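Local coordinates for polyhedrin (Simulium ubiquitum cypovirus, PDB 5A9A), which forms the crystalline matrix of cypovirus occlusion bodies, microcrystals that probably protect embedded virus particles outside the insect host, and binds UTP, at residues F62-M67 against P97-Y102; V121-E126 against L160-R165; I39-N44 against Y102-M107. All blocks are in the same frame, centred on the assembly; numbering follows the deposited sequence.

Contact 1 of 3, residues F62-M67 against P97-Y102. With UTP (uridine 5'-triphosphate), chain B.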
loop_
_atom_site.group_PDB
_atom_site.type_symbol
_atom_site.label_atom_id
_atom_site.label_comp_id
_atom_site.label_asym_id
_atom_site.label_seq_id
_atom_site.Cartn_x
_atom_site.Cartn_y
_atom_site.Cartn_z
ATOM N N PHE A 62 -8.575 -7.686 1.973
ATOM C CA PHE A 62 -8.577 -7.860 3.410
ATOM C C PHE A 62 -7.998 -9.235 3.673
ATOM O O PHE A 62 -8.597 -10.234 3.280
ATOM C CB PHE A 62 -10.003 -7.796 3.961
ATOM C CG PHE A 62 -10.602 -6.420 3.946
ATOM C CD1 PHE A 62 -10.996 -5.832 2.754
ATOM C CD2 PHE A 62 -10.781 -5.720 5.125
ATOM C CE1 PHE A 62 -11.551 -4.567 2.740
ATOM C CE2 PHE A 62 -11.339 -4.454 5.117
ATOM C CZ PHE A 62 -11.720 -3.877 3.922
ATOM N N ASN A 63 -6.831 -9.305 4.307
ATOM C CA ASN A 63 -6.306 -10.605 4.707
ATOM C C ASN A 63 -7.172 -11.101 5.850
ATOM O O ASN A 63 -8.049 -10.370 6.311
ATOM C CB ASN A 63 -4.826 -10.532 5.099
ATOM C CG ASN A 63 -4.571 -9.659 6.320
ATOM O OD1 ASN A 63 -5.415 -9.532 7.206
ATOM N ND2 ASN A 63 -3.388 -9.061 6.371
ATOM N N TRP A 64 -6.952 -12.328 6.307
ATOM C CA TRP A 64 -7.846 -12.904 7.304
ATOM C C TRP A 64 -7.979 -11.995 8.524
ATOM O O TRP A 64 -9.084 -11.726 8.991
ATOM C CB TRP A 64 -7.375 -14.289 7.745
ATOM C CG TRP A 64 -8.314 -14.902 8.727
ATOM C CD1 TRP A 64 -9.395 -15.680 8.446
ATOM C CD2 TRP A 64 -8.280 -14.758 10.150
ATOM N NE1 TRP A 64 -10.034 -16.038 9.606
ATOM C CE2 TRP A 64 -9.369 -15.485 10.668
ATOM C CE3 TRP A 64 -7.432 -14.089 11.038
ATOM C CZ2 TRP A 64 -9.633 -15.563 12.033
ATOM C CZ3 TRP A 64 -7.693 -14.171 12.395
ATOM C CH2 TRP A 64 -8.783 -14.905 12.878
ATOM N N ARG A 65 -6.846 -11.523 9.035
ATOM C CA ARG A 65 -6.833 -10.676 10.222
ATOM C C ARG A 65 -7.620 -9.390 9.992
ATOM O O ARG A 65 -8.278 -8.887 10.902
ATOM C CB ARG A 65 -5.393 -10.335 10.605
ATOM C CG ARG A 65 -5.237 -9.746 11.999
ATOM C CD ARG A 65 -5.493 -10.793 13.076
ATOM N NE ARG A 65 -5.229 -10.262 14.412
ATOM C CZ ARG A 65 -4.336 -10.757 15.266
ATOM N NH1 ARG A 65 -3.617 -11.827 14.954
ATOM N NH2 ARG A 65 -4.177 -10.186 16.453
ATOM N N ASP A 66 -7.551 -8.864 8.771
ATOM C CA ASP A 66 -8.234 -7.621 8.427
ATOM C C ASP A 66 -9.751 -7.748 8.505
ATOM O O ASP A 66 -10.460 -6.743 8.493
ATOM C CB ASP A 66 -7.842 -7.177 7.013
ATOM C CG ASP A 66 -6.382 -6.759 6.914
ATOM O OD1 ASP A 66 -5.835 -6.274 7.923
ATOM O OD2 ASP A 66 -5.784 -6.912 5.827
ATOM N N MET A 67 -10.248 -8.980 8.581
ATOM C CA MET A 67 -11.686 -9.223 8.583
ATOM C C MET A 67 -12.305 -8.915 9.941
ATOM O O MET A 67 -13.501 -8.635 10.033
ATOM C CB MET A 67 -11.984 -10.684 8.220
ATOM C CG MET A 67 -11.457 -11.131 6.858
ATOM S SD MET A 67 -12.367 -10.467 5.443
ATOM C CE MET A 67 -13.861 -11.461 5.485
ATOM N N PRO A 97 -14.708 -22.915 18.349
ATOM C CA PRO A 97 -14.862 -23.047 16.897
ATOM C C PRO A 97 -14.951 -21.707 16.170
ATOM O O PRO A 97 -14.436 -21.606 15.057
ATOM C CB PRO A 97 -16.171 -23.829 16.754
ATOM C CG PRO A 97 -16.277 -24.606 18.020
ATOM C CD PRO A 97 -15.727 -23.691 19.077
ATOM N N GLU A 98 -15.575 -20.703 16.779
ATOM C CA GLU A 98 -15.746 -19.413 16.115
ATOM C C GLU A 98 -15.380 -18.225 17.005
ATOM O O GLU A 98 -15.455 -18.300 18.233
ATOM C CB GLU A 98 -17.186 -19.260 15.622
ATOM C CG GLU A 98 -17.585 -20.270 14.564
ATOM C CD GLU A 98 -19.001 -20.062 14.057
ATOM O OE1 GLU A 98 -19.545 -18.953 14.239
ATOM O OE2 GLU A 98 -19.566 -21.008 13.469
ATOM N N LEU A 99 -14.979 -17.131 16.363
ATOM C CA LEU A 99 -14.715 -15.882 17.058
ATOM C C LEU A 99 -15.968 -15.014 17.052
ATOM O O LEU A 99 -16.670 -14.931 16.045
ATOM C CB LEU A 99 -13.586 -15.106 16.375
ATOM C CG LEU A 99 -12.144 -15.594 16.517
ATOM C CD1 LEU A 99 -11.219 -14.631 15.785
ATOM C CD2 LEU A 99 -11.734 -15.718 17.973
ATOM N N PHE A 100 -16.246 -14.375 18.182
ATOM C CA PHE A 100 -17.288 -13.360 18.245
ATOM C C PHE A 100 -17.055 -12.275 17.192
ATOM O O PHE A 100 -18.009 -11.723 16.645
ATOM C CB PHE A 100 -17.319 -12.715 19.636
ATOM C CG PHE A 100 -17.916 -13.590 20.707
ATOM C CD1 PHE A 100 -18.825 -14.590 20.396
ATOM C CD2 PHE A 100 -17.571 -13.400 22.035
ATOM C CE1 PHE A 100 -19.371 -15.386 21.390
ATOM C CE2 PHE A 100 -18.115 -14.193 23.032
ATOM C CZ PHE A 100 -19.014 -15.186 22.709
ATOM N N GLU A 101 -15.790 -11.978 16.902
ATOM C CA GLU A 101 -15.450 -10.809 16.089
ATOM C C GLU A 101 -15.211 -11.074 14.603
ATOM O O GLU A 101 -14.793 -10.170 13.874
ATOM C CB GLU A 101 -14.216 -10.104 16.654
ATOM C CG GLU A 101 -14.471 -9.347 17.943
ATOM C CD GLU A 101 -13.442 -8.258 18.185
ATOM O OE1 GLU A 101 -12.665 -7.954 17.254
ATOM O OE2 GLU A 101 -13.413 -7.705 19.304
ATOM N N TYR A 102 -15.455 -12.294 14.141
ATOM C CA TYR A 102 -15.357 -12.554 12.711
ATOM C C TYR A 102 -16.727 -12.321 12.077
ATOM O O TYR A 102 -17.738 -12.781 12.600
ATOM C CB TYR A 102 -14.858 -13.971 12.427
ATOM C CG TYR A 102 -14.603 -14.216 10.958
ATOM C CD1 TYR A 102 -15.644 -14.528 10.097
ATOM C CD2 TYR A 102 -13.323 -14.122 10.428
ATOM C CE1 TYR A 102 -15.423 -14.738 8.757
ATOM C CE2 TYR A 102 -13.090 -14.338 9.085
ATOM C CZ TYR A 102 -14.148 -14.645 8.255
ATOM O OH TYR A 102 -13.936 -14.863 6.916
HETATM P PA UTP B . -13.916 -15.544 28.665
HETATM O O1A UTP B . -14.476 -16.912 28.364
HETATM O O2A UTP B . -14.825 -14.442 29.153
HETATM O O3A UTP B . -12.700 -15.702 29.708
HETATM O "O5'" UTP B . -13.179 -15.004 27.344
HETATM P PB UTP B . -11.731 -16.989 29.701
HETATM O O1B UTP B . -10.436 -16.582 30.357
HETATM O O2B UTP B . -12.510 -18.168 30.228
HETATM O O3B UTP B . -11.419 -17.245 28.141
HETATM P PG UTP B . -11.253 -18.735 27.552
HETATM O O1G UTP B . -11.206 -19.603 28.783
HETATM O O2G UTP B . -9.967 -18.689 26.771
HETATM O O3G UTP B . -12.489 -18.896 26.702
HETATM C "C5'" UTP B . -13.703 -13.899 26.610
HETATM C "C4'" UTP B . -14.631 -14.407 25.515
HETATM O "O4'" UTP B . -14.639 -13.537 24.382
HETATM C "C1'" UTP B . -14.970 -14.313 23.231
HETATM C "C2'" UTP B . -14.391 -15.698 23.482
HETATM O "O2'" UTP B . -15.274 -16.734 23.037
HETATM C "C3'" UTP B . -14.212 -15.771 24.990
HETATM O "O3'" UTP B . -15.042 -16.791 25.546
HETATM N N1 UTP B . -14.468 -13.685 22.007
HETATM C C6 UTP B . -14.133 -12.393 22.012
HETATM C C2 UTP B . -14.367 -14.427 20.813
HETATM O O2 UTP B . -14.687 -15.630 20.803
HETATM N N3 UTP B . -13.924 -13.851 19.693
HETATM C C4 UTP B . -13.579 -12.557 19.679
HETATM O O4 UTP B . -13.167 -12.030 18.624
HETATM C C5 UTP B . -13.676 -11.801 20.842
#
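Trp64 and Tyr102 lie with their planes 27° apart yet slid so far along one another that the rings barely overlap, the five-membered ring of Trp64 being centred 5.4 Å from the Tyr102 ring. The touch is therefore local: Trp64 NE1, itself hydrogen-bonded to the backbone oxygen of Gln167, comes 3.5 Å from Tyr102 CE2. In both residues CG stands anti to the backbone N (chi1 -178° in Trp64, -174° in Tyr102), which swings each ring toward the other segment. At the far end of the indole, Trp64 CH2 meets the methyl Leu99 CD1 at 3.8 Å. Met67 works on the phenol, its chain bent at chi2 and chi3 to bring Met67 CE 3.7 Å from Tyr102 OH, a hydroxyl whose hydrogen bond goes to the backbone oxygen of Glu169. Residues 99-102 form a type I beta turn that lines the UTP pocket. The two methyls of Leu99 part here, for Leu99 CD2 lies 3.4 Å from UTP N3. Beside it Phe100 sets one ring face against the nucleotide, and Glu101 N gives UTP O4 a weak hydrogen bond of 3.1 Å. On the other segment, Asn63 OD1 accepts from Asp66 N at 2.7 Å in an Asx motif spanning Trp64.

Contact 2 of 3, residues V121-E126 against L160-R165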
loop_
_atom_site.group_PDB
_atom_site.type_symbol
_atom_site.label_atom_id
_atom_site.label_comp_id
_atom_site.label_asym_id
_atom_site.label_seq_id
_atom_site.Cartn_x
_atom_site.Cartn_y
_atom_site.Cartn_z
ATOM N N VAL A 121 -14.635 -9.458 -7.626
ATOM C CA VAL A 121 -14.730 -9.541 -6.174
ATOM C C VAL A 121 -14.644 -11.007 -5.790
ATOM O O VAL A 121 -15.489 -11.811 -6.180
ATOM C CB VAL A 121 -16.044 -8.948 -5.639
ATOM C CG1 VAL A 121 -16.137 -9.148 -4.130
ATOM C CG2 VAL A 121 -16.150 -7.471 -5.991
ATOM N N GLU A 122 -13.616 -11.359 -5.029
ATOM C CA GLU A 122 -13.355 -12.761 -4.747
ATOM C C GLU A 122 -13.213 -13.032 -3.257
ATOM O O GLU A 122 -12.442 -12.373 -2.560
ATOM C CB GLU A 122 -12.095 -13.213 -5.488
ATOM C CG GLU A 122 -11.899 -14.721 -5.506
ATOM C CD GLU A 122 -10.950 -15.171 -6.604
ATOM O OE1 GLU A 122 -9.741 -14.873 -6.507
ATOM O OE2 GLU A 122 -11.417 -15.823 -7.565
ATOM N N VAL A 123 -13.980 -14.002 -2.776
ATOM C CA VAL A 123 -13.849 -14.470 -1.406
ATOM C C VAL A 123 -12.756 -15.527 -1.381
ATOM O O VAL A 123 -12.933 -16.633 -1.892
ATOM C CB VAL A 123 -15.169 -15.059 -0.884
ATOM C CG1 VAL A 123 -15.024 -15.483 0.568
ATOM C CG2 VAL A 123 -16.292 -14.045 -1.037
ATOM N N GLU A 124 -11.620 -15.172 -0.792
ATOM C CA GLU A 124 -10.443 -16.029 -0.810
ATOM C C GLU A 124 -10.402 -16.875 0.451
ATOM O O GLU A 124 -11.194 -16.660 1.368
ATOM C CB GLU A 124 -9.181 -15.171 -0.901
ATOM C CG GLU A 124 -9.255 -14.072 -1.956
ATOM C CD GLU A 124 -9.235 -14.617 -3.374
ATOM O OE1 GLU A 124 -9.255 -15.855 -3.544
ATOM O OE2 GLU A 124 -9.200 -13.802 -4.320
ATOM N N ASN A 125 -9.485 -17.836 0.499
ATOM C CA ASN A 125 -9.323 -18.653 1.694
ATOM C C ASN A 125 -8.448 -17.934 2.717
ATOM O O ASN A 125 -8.147 -16.751 2.558
ATOM C CB ASN A 125 -8.758 -20.037 1.350
ATOM C CG ASN A 125 -7.373 -19.976 0.738
ATOM O OD1 ASN A 125 -6.625 -19.023 0.948
ATOM N ND2 ASN A 125 -7.023 -21.007 -0.024
ATOM N N GLU A 126 -8.044 -18.648 3.761
ATOM C CA GLU A 126 -7.353 -18.026 4.886
ATOM C C GLU A 126 -5.979 -17.463 4.517
ATOM O O GLU A 126 -5.437 -16.632 5.242
ATOM C CB GLU A 126 -7.226 -19.012 6.053
ATOM C CG GLU A 126 -6.387 -20.245 5.757
ATOM C CD GLU A 126 -7.196 -21.376 5.145
ATOM O OE1 GLU A 126 -8.341 -21.132 4.701
ATOM O OE2 GLU A 126 -6.682 -22.512 5.114
ATOM N N LEU A 160 -23.588 -5.573 -3.787
ATOM C CA LEU A 160 -23.382 -7.017 -3.681
ATOM C C LEU A 160 -23.449 -7.494 -2.232
ATOM O O LEU A 160 -22.855 -6.887 -1.341
ATOM C CB LEU A 160 -22.028 -7.405 -4.281
ATOM C CG LEU A 160 -21.678 -8.893 -4.268
ATOM C CD1 LEU A 160 -22.543 -9.664 -5.256
ATOM C CD2 LEU A 160 -20.206 -9.092 -4.588
ATOM N N TYR A 161 -24.171 -8.588 -2.009
ATOM C CA TYR A 161 -24.228 -9.223 -0.696
ATOM C C TYR A 161 -23.457 -10.540 -0.711
ATOM O O TYR A 161 -23.634 -11.365 -1.607
ATOM C CB TYR A 161 -25.679 -9.478 -0.278
ATOM C CG TYR A 161 -25.815 -10.166 1.063
ATOM C CD1 TYR A 161 -25.828 -11.551 1.157
ATOM C CD2 TYR A 161 -25.917 -9.430 2.237
ATOM C CE1 TYR A 161 -25.952 -12.184 2.379
ATOM C CE2 TYR A 161 -26.038 -10.053 3.463
ATOM C CZ TYR A 161 -26.052 -11.429 3.529
ATOM O OH TYR A 161 -26.169 -12.053 4.749
ATOM N N ILE A 162 -22.598 -10.730 0.285
ATOM C CA ILE A 162 -21.819 -11.955 0.394
ATOM C C ILE A 162 -21.991 -12.568 1.776
ATOM O O ILE A 162 -21.540 -12.000 2.766
ATOM C CB ILE A 162 -20.316 -11.692 0.168
ATOM C CG1 ILE A 162 -20.089 -11.029 -1.190
ATOM C CG2 ILE A 162 -19.530 -12.990 0.270
ATOM C CD1 ILE A 162 -18.634 -10.721 -1.479
ATOM N N PRO A 163 -22.644 -13.733 1.853
ATOM C CA PRO A 163 -22.717 -14.398 3.154
ATOM C C PRO A 163 -21.395 -15.066 3.501
ATOM O O PRO A 163 -20.768 -15.674 2.633
ATOM C CB PRO A 163 -23.804 -15.451 2.947
ATOM C CG PRO A 163 -23.734 -15.773 1.499
ATOM C CD PRO A 163 -23.342 -14.495 0.801
ATOM N N LEU A 164 -20.967 -14.936 4.751
ATOM C CA LEU A 164 -19.801 -15.663 5.227
ATOM C C LEU A 164 -20.274 -16.764 6.172
ATOM O O LEU A 164 -20.646 -16.497 7.313
ATOM C CB LEU A 164 -18.818 -14.718 5.927
ATOM C CG LEU A 164 -18.286 -13.558 5.074
ATOM C CD1 LEU A 164 -17.393 -12.630 5.894
ATOM C CD2 LEU A 164 -17.534 -14.073 3.854
ATOM N N ARG A 165 -20.267 -18.001 5.681
ATOM C CA ARG A 165 -20.786 -19.139 6.433
ATOM C C ARG A 165 -19.665 -19.842 7.182
ATOM O O ARG A 165 -19.899 -20.788 7.932
ATOM C CB ARG A 165 -21.459 -20.139 5.491
ATOM C CG ARG A 165 -22.641 -19.583 4.717
ATOM C CD ARG A 165 -22.409 -19.722 3.225
ATOM N NE ARG A 165 -23.609 -19.452 2.439
ATOM C CZ ARG A 165 -23.609 -19.277 1.121
ATOM N NH1 ARG A 165 -22.468 -19.329 0.443
ATOM N NH2 ARG A 165 -24.745 -19.040 0.481
#
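Strands 121-124 and 160-163 run almost parallel, their axes 9° apart in direction and 9.9 Å from each other at closest approach, too far for backbone pairing and right for two layers of side chains. Val123 and Ile162 make the tightest meeting: Val123 CG2 lies 3.6 Å from Ile162 CG2, the two side chains lying alongside and pointing opposite ways. The branches of Ile162 divide the work. CG2 stands anti to the backbone N and takes Val123, whereas CG1, anti to the carbonyl carbon (chi1 -57°), carries CD1 on toward Val121, with Ile162 CD1 4.0 Å from Val121 CG1. That same valine methyl is shared, since Leu160 CD2 reaches Val121 CG1 at 4.1 Å from two residues earlier on the strand. Just past the end of strand 160-163, Leu164 adds a looser touch, its CD2 4.4 Å from Val123 CG1. All the groups that meet across the two segments are aliphatic, so the contact is one of apolar packing. Tyr145 packs against Val121, Val123, Leu160 and Ile162, and Leu171 and Ile108 extend the apolar layer around Val121. Strand 120-124 belongs to the four-stranded antiparallel sheet and strand 157-163 to the six-stranded one, and their inward residues, Val121 and Val123 on one side, Leu160 and Ile162 on the other, meet between the sheets as in the hydrophobic core of a beta sandwich.

Contact 3 of 3, residues I39-N44 against Y102-M107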
loop_
_atom_site.group_PDB
_atom_site.type_symbol
_atom_site.label_atom_id
_atom_site.label_comp_id
_atom_site.label_asym_id
_atom_site.label_seq_id
_atom_site.Cartn_x
_atom_site.Cartn_y
_atom_site.Cartn_z
ATOM N N ILE A 39 -18.635 -3.127 3.486
ATOM C CA ILE A 39 -19.340 -3.156 4.760
ATOM C C ILE A 39 -19.437 -4.576 5.307
ATOM O O ILE A 39 -20.024 -5.455 4.673
ATOM C CB ILE A 39 -20.768 -2.597 4.615
ATOM C CG1 ILE A 39 -20.744 -1.281 3.836
ATOM C CG2 ILE A 39 -21.403 -2.410 5.988
ATOM C CD1 ILE A 39 -22.107 -0.819 3.385
ATOM N N PHE A 40 -18.861 -4.795 6.486
ATOM C CA PHE A 40 -18.953 -6.089 7.149
ATOM C C PHE A 40 -20.069 -6.078 8.187
ATOM O O PHE A 40 -20.279 -5.076 8.870
ATOM C CB PHE A 40 -17.630 -6.444 7.826
ATOM C CG PHE A 40 -16.493 -6.655 6.868
ATOM C CD1 PHE A 40 -16.279 -7.897 6.288
ATOM C CD2 PHE A 40 -15.633 -5.616 6.553
ATOM C CE1 PHE A 40 -15.228 -8.096 5.408
ATOM C CE2 PHE A 40 -14.583 -5.808 5.674
ATOM C CZ PHE A 40 -14.379 -7.049 5.102
ATOM N N ILE A 41 -20.779 -7.195 8.296
ATOM C CA ILE A 41 -21.805 -7.363 9.318
ATOM C C ILE A 41 -21.297 -8.344 10.362
ATOM O O ILE A 41 -20.698 -9.362 10.015
ATOM C CB ILE A 41 -23.116 -7.905 8.720
ATOM C CG1 ILE A 41 -23.510 -7.094 7.484
ATOM C CG2 ILE A 41 -24.223 -7.872 9.768
ATOM C CD1 ILE A 41 -24.803 -7.548 6.843
ATOM N N TYR A 42 -21.539 -8.045 11.635
ATOM C CA TYR A 42 -20.991 -8.858 12.718
ATOM C C TYR A 42 -22.059 -9.512 13.589
ATOM O O TYR A 42 -23.253 -9.246 13.439
ATOM C CB TYR A 42 -20.033 -8.013 13.559
ATOM C CG TYR A 42 -18.802 -7.627 12.776
ATOM C CD1 TYR A 42 -18.792 -6.492 11.974
ATOM C CD2 TYR A 42 -17.666 -8.420 12.805
ATOM C CE1 TYR A 42 -17.678 -6.146 11.242
ATOM C CE2 TYR A 42 -16.543 -8.083 12.078
ATOM C CZ TYR A 42 -16.554 -6.946 11.297
ATOM O OH TYR A 42 -15.441 -6.610 10.564
ATOM N N LYS A 43 -21.610 -10.377 14.495
ATOM C CA LYS A 43 -22.509 -11.177 15.313
ATOM C C LYS A 43 -23.237 -10.344 16.362
ATOM O O LYS A 43 -24.151 -10.841 17.018
ATOM C CB LYS A 43 -21.737 -12.311 15.992
ATOM C CG LYS A 43 -21.276 -13.405 15.038
ATOM C CD LYS A 43 -20.294 -14.347 15.716
ATOM C CE LYS A 43 -19.752 -15.391 14.754
ATOM N NZ LYS A 43 -20.626 -16.592 14.652
ATOM N N ASN A 44 -22.832 -9.088 16.526
ATOM C CA ASN A 44 -23.555 -8.175 17.406
ATOM C C ASN A 44 -24.562 -7.340 16.619
ATOM O O ASN A 44 -25.184 -6.431 17.161
ATOM C CB ASN A 44 -22.591 -7.266 18.175
ATOM C CG ASN A 44 -21.756 -6.390 17.263
ATOM O OD1 ASN A 44 -21.912 -6.411 16.041
ATOM N ND2 ASN A 44 -20.868 -5.601 17.858
ATOM N N TYR A 102 -15.455 -12.294 14.141
ATOM C CA TYR A 102 -15.357 -12.554 12.711
ATOM C C TYR A 102 -16.727 -12.321 12.077
ATOM O O TYR A 102 -17.738 -12.781 12.600
ATOM C CB TYR A 102 -14.858 -13.971 12.427
ATOM C CG TYR A 102 -14.603 -14.216 10.958
ATOM C CD1 TYR A 102 -15.644 -14.528 10.097
ATOM C CD2 TYR A 102 -13.323 -14.122 10.428
ATOM C CE1 TYR A 102 -15.423 -14.738 8.757
ATOM C CE2 TYR A 102 -13.090 -14.338 9.085
ATOM C CZ TYR A 102 -14.148 -14.645 8.255
ATOM O OH TYR A 102 -13.936 -14.863 6.916
ATOM N N PRO A 103 -16.763 -11.593 10.951
ATOM C CA PRO A 103 -18.043 -11.161 10.376
ATOM C C PRO A 103 -18.896 -12.310 9.844
ATOM O O PRO A 103 -18.388 -13.402 9.600
ATOM C CB PRO A 103 -17.615 -10.237 9.231
ATOM C CG PRO A 103 -16.270 -10.727 8.841
ATOM C CD PRO A 103 -15.620 -11.181 10.119
ATOM N N VAL A 104 -20.187 -12.048 9.670
ATOM C CA VAL A 104 -21.119 -13.054 9.167
ATOM C C VAL A 104 -21.504 -12.789 7.715
ATOM O O VAL A 104 -22.114 -13.638 7.064
ATOM C CB VAL A 104 -22.413 -13.104 10.013
ATOM C CG1 VAL A 104 -22.133 -13.707 11.381
ATOM C CG2 VAL A 104 -23.032 -11.715 10.144
ATOM N N ALA A 105 -21.152 -11.613 7.208
ATOM C CA ALA A 105 -21.501 -11.251 5.839
ATOM C C ALA A 105 -20.768 -9.994 5.391
ATOM O O ALA A 105 -20.274 -9.225 6.218
ATOM C CB ALA A 105 -23.006 -11.048 5.720
ATOM N N ILE A 106 -20.704 -9.796 4.078
ATOM C CA ILE A 106 -20.116 -8.593 3.500
ATOM C C ILE A 106 -21.115 -7.939 2.558
ATOM O O ILE A 106 -21.816 -8.622 1.814
ATOM C CB ILE A 106 -18.853 -8.903 2.676
ATOM C CG1 ILE A 106 -17.988 -9.959 3.366
ATOM C CG2 ILE A 106 -18.059 -7.625 2.430
ATOM C CD1 ILE A 106 -16.860 -10.468 2.490
ATOM N N MET A 107 -21.179 -6.614 2.593
ATOM C CA MET A 107 -21.941 -5.868 1.604
ATOM C C MET A 107 -21.000 -4.900 0.905
ATOM O O MET A 107 -20.210 -4.207 1.554
ATOM C CB MET A 107 -23.095 -5.106 2.254
ATOM C CG MET A 107 -24.098 -5.997 2.969
ATOM S SD MET A 107 -25.507 -5.069 3.602
ATOM C CE MET A 107 -24.709 -4.025 4.818
HETATM O O HOH W 1 -18.925 -11.122 14.235
#
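Ile39 O receives Met107 N at 2.6 Å, in the carbonyl plane and nearly straight (171° at the hydrogen), and the CA-H of Ile106 also leans on this oxygen. The return bond, Ile39 N to Met107 O at 2.7 Å, completes a hydrogen-bonded antiparallel pair. Phe40 and Ile106 follow as the non-hydrogen-bonded pair, and Ile41 with Ala105 as the next hydrogen-bonded one, where Ile41 N meets Ala105 O at 2.9 Å. Here the edge carries a beta bulge: Val104 and Ala105 both stand opposite Ile41, and it is Val104 N that bonds to Ile41 O, at 2.8 Å. Beyond it one water joins the segments by accepting from Lys43 N and donating to Tyr102 O.

Side chains alternate between the two faces. On that of Phe40 and Ile106, both side chains point the same way and lie alongside, Phe40 CE1 touching Ile106 CG1 at 3.9 Å while Ile106 CG2 sits over the ring face. Pro103 CG lies beside Phe40 CD1. Pro103 also rests on Tyr42: its CB stands over one face, 4.1 Å from the Tyr42 ring centroid and 24° off the normal, a CH-pi contact offset toward the rim. The Tyr42 hydroxyl is held by Arg48 and the backbone of Met67. On the other face, Met107 bends at chi3 (-65°), which brings Met107 CE 3.9 Å from Ile39 CG2 and also against Ile41. The side chains of Ile41 and Val104 cross at about a right angle, meeting through their CG2 methyls.

Both strands lie inside the six-stranded antiparallel sheet, with strand 47-54 beyond 34-41 and strand 157-163 beyond 105-111. Leu214 of helix 211-221 packs on Ile39 and Met107, whereas Phe62, at the end of strand 57-62 in the four-stranded sheet, meets Phe40 edge-to-face.

From the N terminus, residues 39-44, at the end of strand 34-41 and just past it, form the first half of contact 3, closed by 102-107 after 57 intervening residues. Contact 1 is nested within that loop: residues 62-67 leave strand 57-62, helix 76-87 follows, and 97-102 return just before strand 105-111, so that Tyr102 belongs to both contacts. The salt bridge between Glu98 and Lys43 joins them again near the UTP pocket. Contact 2 comes afterwards in series, closing the loop from 121-126 to 160-165 and tying the four- and six-stranded sheets together. Strand 157-163 pairs with 105-111, linking contacts 2 and 3, while Leu164 packs on Met67 and Tyr102 of contact 1.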